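Local structure of conjugal transfer protein TRWB (Escherichia coli, 1E9R) at residues A261-D264 / V265-S269; D126-R129 / Y130-V134; S200-A203 / S204-L207. The protein acts as the coupling protein of bacterial conjugation, forming a six-subunit ring that resembles ring helicases and F1-ATPase and probably uses nucleotide to move DNA. All blocks are in the same frame, centred on the assembly; numbering follows the deposited sequence.

In the fold
Interactions 1 and 2 are neighbours in space: their centres lie 10 Å apart, and the helix 252-269 meets the short helix 126-134 through polar bonds. S133 OG pairs with D264 OD2 at 2.6 Å, and R129 NH2 reaches T268 O at 2.7 Å, while A261 CB packs on the carbonyl of S133. Helix 252-269 follows strand 243-247 of the large mixed sheet, so these bonds tie the helical part of the chain to the P-loop NTPase-like core. Interaction 3 stands apart, its centre 31 Å from that of interaction 1 and 23 Å from that of interaction 2, at the start of helix 201-217, where neighbouring subunits of the hexamer meet.

Interaction 1: residues A261-D264 / V265-S269; sequences AWVD and VVCTS
A261 to S269 form the last turns of helix 252-269, an unbroken alpha-helix in which each carbonyl from A261 to D264 receives the amide four residues on. The bond from V265 N to A261 O is 2.8 Å, and that from V266 N to W262 O runs nearly along the C=O axis. The helix follows strand 243-247 of the central sheet in this P-loop NTPase-like fold, and its side chains here are buried. The beta-branched valines suit such a place, being compact and apolar: V263 CG1 approaches C267 SG at 4.3 Å. V265 CG2, beside its backbone N, comes tightly against A261 O at 3.0 Å. W262 and V265 both lean on I231 of helix 231-236, and W262 also meets the ring of W115 edge-to-face.

At T268 the hydroxyl folds back on the preceding turn. A first torsion of -31° puts OG1 beside the backbone N, from where it donates to D264 O at 2.9 Å, rising 36° out of the carbonyl plane. The T268 amide gives the same oxygen a second bond. An alanine here would remove the hydroxyl and is likely to leave D264 O with the amide alone and S296 OG without its bond to this hydroxyl. The D264 carboxylate passes T268 OG1 at 3.6 Å from OD2, but its hydrogen-bond partners are S133 OG, to OD2, and S296 N, to OD1, which satisfy both oxygens of this buried, probably charged group. The next carbonyl, V265 O, is doubly gripped in similar fashion: S269 OG, at 2.8 Å, and S269 N approach it from opposite faces of its plane.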
loop_
_atom_site.group_PDB
_atom_site.type_symbol
_atom_site.label_atom_id
_atom_site.label_comp_id
_atom_site.label_asym_id
_atom_site.label_seq_id
_atom_site.Cartn_x
_atom_site.Cartn_y
_atom_site.Cartn_z
ATOM N N ALA B 261 21.720 22.887 -1.138
ATOM C CA ALA B 261 21.697 23.956 -0.157
ATOM C C ALA B 261 21.648 25.314 -0.849
ATOM O O ALA B 261 20.860 26.187 -0.477
ATOM C CB ALA B 261 22.932 23.877 0.730
ATOM N N TRP B 262 22.495 25.501 -1.853
ATOM C CA TRP B 262 22.527 26.776 -2.546
ATOM C C TRP B 262 21.201 27.084 -3.213
ATOM O O TRP B 262 20.639 28.172 -3.029
ATOM C CB TRP B 262 23.665 26.813 -3.576
ATOM C CG TRP B 262 25.035 26.956 -2.948
ATOM C CD1 TRP B 262 25.346 27.626 -1.795
ATOM C CD2 TRP B 262 26.267 26.418 -3.442
ATOM N NE1 TRP B 262 26.690 27.534 -1.543
ATOM C CE2 TRP B 262 27.281 26.798 -2.536
ATOM C CE3 TRP B 262 26.613 25.650 -4.561
ATOM C CZ2 TRP B 262 28.625 26.433 -2.714
ATOM C CZ3 TRP B 262 27.954 25.285 -4.740
ATOM C CH2 TRP B 262 28.941 25.678 -3.817
ATOM N N VAL B 263 20.692 26.127 -3.982
ATOM C CA VAL B 263 19.415 26.330 -4.650
ATOM C C VAL B 263 18.331 26.744 -3.645
ATOM O O VAL B 263 17.546 27.657 -3.904
ATOM C CB VAL B 263 18.967 25.058 -5.382
ATOM C CG1 VAL B 263 17.558 25.238 -5.921
ATOM C CG2 VAL B 263 19.936 24.745 -6.507
ATOM N N ASP B 264 18.301 26.080 -2.494
ATOM C CA ASP B 264 17.309 26.388 -1.474
ATOM C C ASP B 264 17.558 27.759 -0.860
ATOM O O ASP B 264 16.612 28.471 -0.524
ATOM C CB ASP B 264 17.308 25.319 -0.377
ATOM C CG ASP B 264 16.062 25.374 0.470
ATOM O OD1 ASP B 264 15.021 24.890 -0.020
ATOM O OD2 ASP B 264 16.109 25.908 1.597
ATOM N N VAL B 265 18.826 28.133 -0.706
ATOM C CA VAL B 265 19.138 29.441 -0.154
ATOM C C VAL B 265 18.515 30.483 -1.067
ATOM O O VAL B 265 17.925 31.450 -0.595
ATOM C CB VAL B 265 20.652 29.699 -0.083
ATOM C CG1 VAL B 265 20.911 31.163 0.284
ATOM C CG2 VAL B 265 21.284 28.780 0.946
ATOM N N VAL B 266 18.643 30.283 -2.378
ATOM C CA VAL B 266 18.067 31.224 -3.332
ATOM C C VAL B 266 16.550 31.278 -3.186
ATOM O O VAL B 266 15.970 32.356 -3.127
ATOM C CB VAL B 266 18.409 30.851 -4.798
ATOM C CG1 VAL B 266 17.610 31.728 -5.763
ATOM C CG2 VAL B 266 19.890 31.040 -5.046
ATOM N N CYS B 267 15.914 30.115 -3.109
ATOM C CA CYS B 267 14.472 30.053 -2.973
ATOM C C CYS B 267 13.899 30.731 -1.727
ATOM O O CYS B 267 12.849 31.360 -1.803
ATOM C CB CYS B 267 14.020 28.602 -3.032
ATOM S SG CYS B 267 14.331 27.810 -4.643
ATOM N N THR B 268 14.574 30.623 -0.585
ATOM C CA THR B 268 14.064 31.247 0.641
ATOM C C THR B 268 14.350 32.725 0.669
ATOM O O THR B 268 13.533 33.525 1.121
ATOM C CB THR B 268 14.719 30.720 1.923
ATOM O OG1 THR B 268 15.091 29.357 1.758
ATOM C CG2 THR B 268 13.750 30.833 3.078
ATOM N N SER B 269 15.543 33.073 0.210
ATOM C CA SER B 269 15.995 34.452 0.226
ATOM C C SER B 269 15.191 35.446 -0.600
ATOM O O SER B 269 14.977 36.570 -0.151
ATOM C CB SER B 269 17.473 34.507 -0.164
ATOM O OG SER B 269 18.258 33.871 0.832
#

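Interaction 2: residues D126-R129 / Y130-V134; sequences DWQR and YALSV
D126 to V134 make one short alpha-helix, held from Y130 N to D126 O by a 3.0 Å bond and from L132 N to Q128 O by one of 3.1 Å, whereas A131 N makes weak bonds to both W127 O and Q128 O.

D126, R129 and Y130 project from one side. The arginine is long enough to run extended beside the tyrosine, its CG anti to the backbone N (chi1 -166°) and lying over one face of the ring. Y130 OH sits over the centre of the guanidinium, 3.6 Å from R129 CZ, and the ring and guanidinium planes are 35° apart. At the guanidinium edge, R129 NH1 forms a salt bridge of 3.0 Å with D126 OD1, met on its syn side though 30° out of the carboxylate plane. D126 CB in turn touches the ring edge in plane, 3.8 Å from Y130 CE2. Further round the helix, Q128 bends at its second torsion and crosses L132, bringing NE2 within 3.6 Å of L132 CD1, while its OE1 accepts from R155 NE.

D126 OD2 is held by the amides of R122 and N123 and by R232, so the carboxylate is shared between two arginines whose like charges lie close; it probably offsets their repulsion. With T268 O taking R129 NH2 and S269 OG meeting Y130 OH, these buried polar ends are committed to partners that fix the guanidinium and ring in place.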
loop_
_atom_site.group_PDB
_atom_site.type_symbol
_atom_site.label_atom_id
_atom_site.label_comp_id
_atom_site.label_asym_id
_atom_site.label_seq_id
_atom_site.Cartn_x
_atom_site.Cartn_y
_atom_site.Cartn_z
ATOM N N ASP B 126 16.684 33.321 11.026
ATOM C CA ASP B 126 17.411 32.824 9.860
ATOM C C ASP B 126 18.173 31.546 10.146
ATOM O O ASP B 126 18.576 30.850 9.218
ATOM C CB ASP B 126 18.394 33.863 9.326
ATOM C CG ASP B 126 17.705 35.025 8.683
ATOM O OD1 ASP B 126 16.600 34.826 8.147
ATOM O OD2 ASP B 126 18.271 36.135 8.697
ATOM N N TRP B 127 18.385 31.233 11.420
ATOM C CA TRP B 127 19.110 30.017 11.750
ATOM C C TRP B 127 18.338 28.780 11.312
ATOM O O TRP B 127 18.901 27.891 10.666
ATOM C CB TRP B 127 19.415 29.945 13.245
ATOM C CG TRP B 127 20.439 30.954 13.694
ATOM C CD1 TRP B 127 20.216 32.064 14.451
ATOM C CD2 TRP B 127 21.843 30.953 13.393
ATOM N NE1 TRP B 127 21.388 32.756 14.642
ATOM C CE2 TRP B 127 22.401 32.094 14.001
ATOM C CE3 TRP B 127 22.679 30.097 12.666
ATOM C CZ2 TRP B 127 23.760 32.404 13.905
ATOM C CZ3 TRP B 127 24.033 30.407 12.571
ATOM C CH2 TRP B 127 24.557 31.551 13.189
ATOM N N GLN B 128 17.052 28.712 11.651
ATOM C CA GLN B 128 16.244 27.563 11.247
ATOM C C GLN B 128 15.999 27.615 9.738
ATOM O O GLN B 128 16.010 26.603 9.031
ATOM C CB GLN B 128 14.903 27.543 11.993
ATOM C CG GLN B 128 13.908 26.502 11.442
ATOM C CD GLN B 128 14.458 25.043 11.338
ATOM O OE1 GLN B 128 15.642 24.764 11.609
ATOM N NE2 GLN B 128 13.579 24.114 10.936
ATOM N N ARG B 129 15.788 28.826 9.262
ATOM C CA ARG B 129 15.543 29.084 7.865
ATOM C C ARG B 129 16.623 28.468 6.967
ATOM O O ARG B 129 16.320 27.800 5.982
ATOM C CB ARG B 129 15.488 30.595 7.684
ATOM C CG ARG B 129 14.919 31.063 6.397
ATOM C CD ARG B 129 14.805 32.567 6.418
ATOM N NE ARG B 129 14.462 33.066 5.094
ATOM C CZ ARG B 129 14.637 34.318 4.695
ATOM N NH1 ARG B 129 15.155 35.216 5.524
ATOM N NH2 ARG B 129 14.305 34.663 3.457
ATOM N N TYR B 130 17.888 28.679 7.311
ATOM C CA TYR B 130 18.969 28.145 6.490
ATOM C C TYR B 130 19.459 26.777 6.935
ATOM O O TYR B 130 20.228 26.128 6.229
ATOM C CB TYR B 130 20.123 29.161 6.386
ATOM C CG TYR B 130 19.690 30.421 5.666
ATOM C CD1 TYR B 130 19.450 30.407 4.295
ATOM C CD2 TYR B 130 19.389 31.591 6.369
ATOM C CE1 TYR B 130 18.907 31.519 3.638
ATOM C CE2 TYR B 130 18.845 32.710 5.717
ATOM C CZ TYR B 130 18.606 32.662 4.355
ATOM O OH TYR B 130 18.042 33.738 3.710
ATOM N N ALA B 131 19.006 26.331 8.101
ATOM C CA ALA B 131 19.354 24.995 8.573
ATOM C C ALA B 131 18.566 24.053 7.640
ATOM O O ALA B 131 19.025 22.970 7.273
ATOM C CB ALA B 131 18.906 24.821 10.017
ATOM N N LEU B 132 17.375 24.513 7.258
ATOM C CA LEU B 132 16.478 23.798 6.359
ATOM C C LEU B 132 17.112 23.675 4.973
ATOM O O LEU B 132 16.740 22.800 4.200
ATOM C CB LEU B 132 15.162 24.569 6.248
ATOM C CG LEU B 132 13.810 24.003 6.672
ATOM C CD1 LEU B 132 13.969 22.806 7.553
ATOM C CD2 LEU B 132 13.039 25.093 7.379
ATOM N N SER B 133 18.061 24.557 4.659
ATOM C CA SER B 133 18.753 24.546 3.359
ATOM C C SER B 133 19.944 23.603 3.384
ATOM O O SER B 133 20.204 22.882 2.421
ATOM C CB SER B 133 19.255 25.946 2.999
ATOM O OG SER B 133 18.183 26.860 2.868
ATOM N N VAL B 134 20.668 23.622 4.498
ATOM C CA VAL B 134 21.840 22.769 4.687
ATOM C C VAL B 134 21.414 21.313 4.837
ATOM O O VAL B 134 22.033 20.414 4.279
ATOM C CB VAL B 134 22.629 23.200 5.948
ATOM C CG1 VAL B 134 23.789 22.251 6.194
ATOM C CG2 VAL B 134 23.128 24.626 5.780
#

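Interaction 3: residues S200-A203 / S204-L207; sequences SNEA and SKAL
S200 O is approached by two groups of S204: the amide, in a 3.1 Å hydrogen bond, and the hydroxyl, whose OG makes only a weak bond at 3.4 Å. S204 OG stands beside its own backbone N (chi1 -72°), which turns it back toward that carbonyl. The S200 side chain works the other way, its OG accepting from A203 N at 3.2 Å. This is the N-cap of helix 201-217, where a short hydroxyl suits the place because it can reach an amide that has no preceding turn to bind. S200 OG also bonds to T208 OG1 of the second subunit, so the cap lies at a subunit interface of the hexamer.

The regular ladder then begins, with K205 N donating to N201 O at 2.8 Å. On the partly exposed side E202 bends at its second torsion and crosses K205, its OE1 4.1 Å from K205 CD; K205 NZ stays 4.8 Å from E202 OE1, too far for a salt bridge, though the opposite charges probably attract weakly. K205 also packs on E202 of the third subunit. Small A206 packs on Y149 and F197, and on F212 of the second subunit, while L207 presses its apolar side chain onto F181, L184 and L153.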
loop_
_atom_site.group_PDB
_atom_site.type_symbol
_atom_site.label_atom_id
_atom_site.label_comp_id
_atom_site.label_asym_id
_atom_site.label_seq_id
_atom_site.Cartn_x
_atom_site.Cartn_y
_atom_site.Cartn_z
ATOM N N SER B 200 17.642 10.441 28.540
ATOM C CA SER B 200 17.079 9.114 28.298
ATOM C C SER B 200 17.749 8.504 27.090
ATOM O O SER B 200 18.485 9.189 26.376
ATOM C CB SER B 200 15.574 9.195 28.055
ATOM O OG SER B 200 15.299 9.887 26.852
ATOM N N ASN B 201 17.505 7.219 26.866
ATOM C CA ASN B 201 18.098 6.541 25.724
ATOM C C ASN B 201 17.558 7.157 24.449
ATOM O O ASN B 201 18.277 7.285 23.457
ATOM C CB ASN B 201 17.784 5.041 25.759
ATOM C CG ASN B 201 18.467 4.335 26.915
ATOM O OD1 ASN B 201 19.681 4.459 27.094
ATOM N ND2 ASN B 201 17.691 3.583 27.705
ATOM N N GLU B 202 16.287 7.549 24.488
ATOM C CA GLU B 202 15.633 8.176 23.344
ATOM C C GLU B 202 16.337 9.481 22.955
ATOM O O GLU B 202 16.602 9.746 21.774
ATOM C CB GLU B 202 14.168 8.450 23.667
ATOM C CG GLU B 202 13.414 9.067 22.511
ATOM C CD GLU B 202 13.377 8.172 21.284
ATOM O OE1 GLU B 202 13.675 6.961 21.402
ATOM O OE2 GLU B 202 13.040 8.683 20.195
ATOM N N ALA B 203 16.643 10.293 23.957
ATOM C CA ALA B 203 17.336 11.548 23.730
ATOM C C ALA B 203 18.727 11.296 23.132
ATOM O O ALA B 203 19.154 12.007 22.224
ATOM C CB ALA B 203 17.448 12.317 25.047
ATOM N N SER B 204 19.421 10.281 23.649
ATOM C CA SER B 204 20.758 9.921 23.174
ATOM C C SER B 204 20.682 9.443 21.743
ATOM O O SER B 204 21.556 9.742 20.927
ATOM C CB SER B 204 21.363 8.801 24.029
ATOM O OG SER B 204 21.735 9.276 25.312
ATOM N N LYS B 205 19.637 8.679 21.454
ATOM C CA LYS B 205 19.417 8.153 20.124
ATOM C C LYS B 205 19.190 9.315 19.164
ATOM O O LYS B 205 19.704 9.332 18.034
ATOM C CB LYS B 205 18.204 7.241 20.135
ATOM C CG LYS B 205 17.785 6.808 18.763
ATOM C CD LYS B 205 16.630 5.840 18.827
ATOM C CE LYS B 205 16.167 5.480 17.419
ATOM N NZ LYS B 205 15.010 4.545 17.431
ATOM N N ALA B 206 18.415 10.291 19.627
ATOM C CA ALA B 206 18.130 11.476 18.835
ATOM C C ALA B 206 19.435 12.203 18.506
ATOM O O ALA B 206 19.666 12.571 17.358
ATOM C CB ALA B 206 17.190 12.386 19.593
ATOM N N LEU B 207 20.296 12.392 19.507
ATOM C CA LEU B 207 21.581 13.068 19.297
ATOM C C LEU B 207 22.397 12.294 18.271
ATOM O O LEU B 207 22.941 12.878 17.334
ATOM C CB LEU B 207 22.386 13.149 20.599
ATOM C CG LEU B 207 23.302 14.361 20.839
ATOM C CD1 LEU B 207 24.449 13.967 21.760
ATOM C CD2 LEU B 207 23.849 14.877 19.535
#